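Side-chain contacts in alpha-actinin-like protein 1 (Schizosaccharomyces pombe, PDB 5BVR), which binds actin filaments and helps to form and organise the actin ring in cytokinesis, here represented by its actin-binding domain of two calponin-homology repeats: residues E129-L132 and L133-Q136; R65-V68 and H69-N73. All blocks are in the same frame, centred on the assembly; numbering follows the deposited sequence. Where two conformers were deposited one is given.

Interaction 1 (E129-L132 and L133-Q136); sequences EGLL and LWCQ
Glu129, Gly130, Leu131 and Leu132 each offer their carbonyl oxygen to the amide four residues on, from Leu133 N to Gln136 N, in near-straight alpha-helical bonds such as Trp134 N to Gly130 O at 2.9 Å. On this frame Leu132 and Gln136, one turn apart, pack side chain on side chain. With CG of Gln136 anti to its own carbonyl carbon (chi1 -65°), the chain starts back over the previous turn, CG lying 3.3 Å from Leu132 O, and then runs extended. The amide nitrogen NE2 thus passes obliquely across the leucine, 3.9 Å from Leu132 CG, and is bonded to Val148 O, while Leu132 also touches Val148. Glutamine suits this place because its methylenes pack against the helix while its amide reaches a loop carbonyl. Replacing Gln136 by alanine removes the arm and its amide, and Val148 O is likely to lose this donor while Leu132 loses the cover over its CG. On the buried side, Leu131 sends CD1 obliquely to the Trp134 ring, 4.3 Å from CE3, and to Cys135 SG at 4.5 Å. Trp134 meets Phe228 edge to face, and Leu131 and Cys135 both touch Val224. Small Cys135 also fits beside Trp155. Helix 127-138 thus packs one face, Leu131, Trp134 and Cys135, against helix 217-234 in the all-helical second calponin-homology domain.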
loop_
_atom_site.group_PDB
_atom_site.type_symbol
_atom_site.label_atom_id
_atom_site.label_comp_id
_atom_site.label_asym_id
_atom_site.label_seq_id
_atom_site.Cartn_x
_atom_site.Cartn_y
_atom_site.Cartn_z
ATOM N N GLU A 129 11.266 5.915 7.708
ATOM C CA GLU A 129 11.696 7.134 8.410
ATOM C C GLU A 129 11.425 8.343 7.546
ATOM O O GLU A 129 10.996 9.393 8.026
ATOM C CB GLU A 129 13.198 7.078 8.677
ATOM C CG GLU A 129 13.592 6.168 9.789
ATOM C CD GLU A 129 15.054 6.301 10.169
ATOM O OE1 GLU A 129 15.865 6.836 9.363
ATOM O OE2 GLU A 129 15.392 5.861 11.280
ATOM N N GLY A 130 11.748 8.213 6.264
ATOM C CA GLY A 130 11.526 9.266 5.307
ATOM C C GLY A 130 10.085 9.646 5.152
ATOM O O GLY A 130 9.738 10.830 5.146
ATOM N N LEU A 131 9.234 8.632 5.041
ATOM C CA LEU A 131 7.814 8.883 4.889
ATOM C C LEU A 131 7.242 9.551 6.133
ATOM O O LEU A 131 6.469 10.500 6.026
ATOM C CB LEU A 131 7.095 7.574 4.580
ATOM C CG LEU A 131 5.584 7.725 4.378
ATOM C CD1 LEU A 131 5.251 8.677 3.224
ATOM C CD2 LEU A 131 4.933 6.367 4.148
ATOM N N LEU A 132 7.660 9.110 7.318
ATOM C CA LEU A 132 7.171 9.720 8.547
ATOM C C LEU A 132 7.596 11.179 8.604
ATOM O O LEU A 132 6.797 12.065 8.897
ATOM C CB LEU A 132 7.675 8.965 9.785
ATOM C CG LEU A 132 7.047 9.456 11.075
ATOM C CD1 LEU A 132 5.560 9.130 11.111
ATOM C CD2 LEU A 132 7.787 8.850 12.256
ATOM N N LEU A 133 8.877 11.428 8.350
ATOM C CA LEU A 133 9.365 12.806 8.389
ATOM C C LEU A 133 8.627 13.688 7.370
ATOM O O LEU A 133 8.274 14.811 7.697
ATOM C CB LEU A 133 10.872 12.851 8.178
ATOM C CG LEU A 133 11.467 14.249 8.279
ATOM C CD1 LEU A 133 11.156 14.892 9.606
ATOM C CD2 LEU A 133 12.975 14.175 8.086
ATOM N N TRP A 134 8.381 13.186 6.159
ATOM C CA TRP A 134 7.599 13.925 5.178
ATOM C C TRP A 134 6.233 14.311 5.738
ATOM O O TRP A 134 5.802 15.457 5.634
ATOM C CB TRP A 134 7.463 13.112 3.896
ATOM C CG TRP A 134 6.669 13.762 2.813
ATOM C CD1 TRP A 134 7.143 14.624 1.856
ATOM C CD2 TRP A 134 5.273 13.581 2.528
ATOM N NE1 TRP A 134 6.133 14.979 0.998
ATOM C CE2 TRP A 134 4.977 14.355 1.390
ATOM C CE3 TRP A 134 4.250 12.823 3.107
ATOM C CZ2 TRP A 134 3.712 14.415 0.848
ATOM C CZ3 TRP A 134 2.989 12.882 2.542
ATOM C CH2 TRP A 134 2.735 13.666 1.428
ATOM N N CYS A 135 5.566 13.363 6.373
ATOM C CA CYS A 135 4.268 13.653 6.972
ATOM C C CYS A 135 4.383 14.721 8.042
ATOM O O CYS A 135 3.538 15.603 8.129
ATOM C CB CYS A 135 3.688 12.389 7.584
ATOM S SG CYS A 135 3.168 11.118 6.375
ATOM N N GLN A 136 5.411 14.619 8.866
ATOM C CA GLN A 136 5.627 15.615 9.916
ATOM C C GLN A 136 5.887 17.009 9.362
ATOM O O GLN A 136 5.315 17.998 9.848
ATOM C CB GLN A 136 6.771 15.181 10.837
ATOM C CG GLN A 136 6.455 13.922 11.599
ATOM C CD GLN A 136 7.640 13.357 12.360
ATOM O OE1 GLN A 136 8.800 13.569 12.007
ATOM N NE2 GLN A 136 7.346 12.605 13.411
#

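Interaction 2 (R65-V68 and H69-N73); sequences RMRV and HRLEN
Arg70 reaches back to the residues before its helix and donates NH1 to Arg65 O at 2.8 Å; the oxygen lies near the guanidinium plane, but the nitrogen stands above the carbonyl plane, and the bond is bent (130°). NH1 also bonds Pro64 O, so one arginine grips two loop carbonyls at the N-terminus of helix 67-83 in the first calponin-homology domain. Met66 occupies the N-cap position, its carbonyl accepting His69 N and, weakly, Arg70 N; regular helical bonding follows with Leu71 N to Arg67 O at 3.0 Å. A bend at chi3 (-69°) folds the guanidinium of Arg70 over Arg67, with CA of Arg67 against one face. Arg67 itself extends outward to a salt bridge with Asp98, its aliphatic part crossing Leu71, and both side chains touch helix 93-97. Leucine and the arginine methylenes supply the apolar surface there. Glu72, alongside Val68, bonds Asn61. His69 suits its position by offering both a polar edge and a flat face: ND1 shares a water with Met66 N, and Val68 CG1 sits over the face, 3.8 Å from the ring centroid and 2° off its normal.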
loop_
_atom_site.group_PDB
_atom_site.type_symbol
_atom_site.label_atom_id
_atom_site.label_comp_id
_atom_site.label_asym_id
_atom_site.label_seq_id
_atom_site.Cartn_x
_atom_site.Cartn_y
_atom_site.Cartn_z
ATOM N N ARG A 65 -1.547 -26.069 -15.204
ATOM C CA ARG A 65 -2.579 -26.975 -14.752
ATOM C C ARG A 65 -2.039 -27.983 -13.739
ATOM O O ARG A 65 -2.751 -28.391 -12.827
ATOM C CB ARG A 65 -3.166 -27.693 -15.968
ATOM C CG ARG A 65 -4.334 -28.561 -15.631
ATOM C CD ARG A 65 -5.184 -28.850 -16.848
ATOM N NE ARG A 65 -6.262 -29.772 -16.511
ATOM C CZ ARG A 65 -6.167 -31.095 -16.575
ATOM N NH1 ARG A 65 -5.038 -31.675 -16.975
ATOM N NH2 ARG A 65 -7.214 -31.842 -16.243
ATOM N N MET A 66 -0.775 -28.366 -13.894
ATOM C CA MET A 66 -0.132 -29.336 -13.018
ATOM C C MET A 66 0.616 -28.639 -11.894
ATOM O O MET A 66 1.207 -27.569 -12.111
ATOM C CB MET A 66 0.881 -30.148 -13.814
ATOM C CG MET A 66 0.287 -31.075 -14.866
ATOM S SD MET A 66 1.592 -31.830 -15.864
ATOM C CE MET A 66 1.581 -30.787 -17.300
ATOM N N ARG A 67 0.611 -29.246 -10.710
ATOM C CA ARG A 67 1.301 -28.670 -9.553
ATOM C C ARG A 67 2.771 -28.337 -9.840
ATOM O O ARG A 67 3.245 -27.281 -9.394
ATOM C CB ARG A 67 1.188 -29.581 -8.330
ATOM C CG ARG A 67 1.781 -29.002 -7.054
ATOM C CD ARG A 67 1.612 -29.951 -5.866
ATOM N NE ARG A 67 2.196 -29.409 -4.642
ATOM C CZ ARG A 67 1.584 -28.560 -3.812
ATOM N NH1 ARG A 67 0.336 -28.161 -4.047
ATOM N NH2 ARG A 67 2.221 -28.156 -2.732
ATOM N N VAL A 68 3.477 -29.178 -10.596
ATOM C CA VAL A 68 4.891 -28.939 -10.859
ATOM C C VAL A 68 5.106 -27.563 -11.512
ATOM O O VAL A 68 6.080 -26.877 -11.233
ATOM C CB VAL A 68 5.523 -30.075 -11.726
ATOM C CG1 VAL A 68 4.824 -30.207 -13.065
ATOM C CG2 VAL A 68 7.012 -29.850 -11.927
ATOM N N HIS A 69 4.178 -27.167 -12.368
ATOM C CA HIS A 69 4.316 -25.907 -13.103
ATOM C C HIS A 69 3.933 -24.703 -12.264
ATOM O O HIS A 69 4.463 -23.618 -12.471
ATOM C CB HIS A 69 3.521 -25.987 -14.390
ATOM C CG HIS A 69 4.079 -27.008 -15.330
ATOM N ND1 HIS A 69 3.304 -27.931 -15.997
ATOM C CD2 HIS A 69 5.362 -27.282 -15.660
ATOM C CE1 HIS A 69 4.085 -28.713 -16.723
ATOM N NE2 HIS A 69 5.340 -28.342 -16.537
ATOM N N ARG A 70 3.042 -24.892 -11.296
ATOM C CA ARG A 70 2.718 -23.814 -10.368
ATOM C C ARG A 70 3.918 -23.572 -9.477
ATOM O O ARG A 70 4.301 -22.428 -9.233
ATOM C CB ARG A 70 1.460 -24.157 -9.552
ATOM C CG ARG A 70 0.211 -24.310 -10.430
ATOM C CD ARG A 70 -1.119 -24.346 -9.665
ATOM N NE ARG A 70 -1.306 -25.546 -8.869
ATOM C CZ ARG A 70 -1.828 -26.683 -9.327
ATOM N NH1 ARG A 70 -2.203 -26.792 -10.597
ATOM N NH2 ARG A 70 -1.968 -27.722 -8.509
ATOM N N LEU A 71 4.514 -24.641 -8.965
ATOM C CA LEU A 71 5.720 -24.509 -8.179
ATOM C C LEU A 71 6.831 -23.836 -8.988
ATOM O O LEU A 71 7.510 -22.955 -8.476
ATOM C CB LEU A 71 6.192 -25.860 -7.652
ATOM C CG LEU A 71 5.288 -26.490 -6.583
ATOM C CD1 LEU A 71 5.638 -27.963 -6.412
ATOM C CD2 LEU A 71 5.397 -25.778 -5.239
ATOM N N GLU A 72 6.983 -24.203 -10.258
ATOM C CA GLU A 72 8.000 -23.575 -11.097
ATOM C C GLU A 72 7.776 -22.072 -11.196
ATOM O O GLU A 72 8.723 -21.282 -11.068
ATOM C CB GLU A 72 8.011 -24.180 -12.512
ATOM C CG GLU A 72 8.677 -25.526 -12.637
ATOM C CD GLU A 72 8.543 -26.088 -14.040
ATOM O OE1 GLU A 72 8.000 -25.386 -14.920
ATOM O OE2 GLU A 72 8.963 -27.235 -14.251
ATOM N N ASN A 73 6.527 -21.679 -11.440
ATOM C CA ASN A 73 6.195 -20.259 -11.546
ATOM C C ASN A 73 6.490 -19.529 -10.254
ATOM O O ASN A 73 7.120 -18.477 -10.260
ATOM C CB ASN A 73 4.726 -20.013 -11.926
ATOM C CG ASN A 73 4.420 -20.328 -13.388
ATOM O OD1 ASN A 73 5.319 -20.542 -14.202
ATOM N ND2 ASN A 73 3.146 -20.318 -13.723
HETATM O O HOH W 1 0.535 -27.797 -16.337
#

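How the interactions relate
Both contacts are local, between neighbours along the chain: interaction 1 within helix 127-138, interaction 2 across the start of helix 67-83. They belong to different calponin-homology domains, on opposite sides of the chain's centre, with nearest atoms about 29 Å apart. Interaction 1 is partly buried: its inward residues are apolar or aromatic and face helix 217-234, and its one notable polar side-chain bond goes to a loop. Interaction 2 is a surface contact, where charged side chains reach neighbouring segments. All bonds across interaction 1 are backbone bonds of a regular helix; interaction 2 adds an arginine side-chain bond and a bridging water to its backbone bonds.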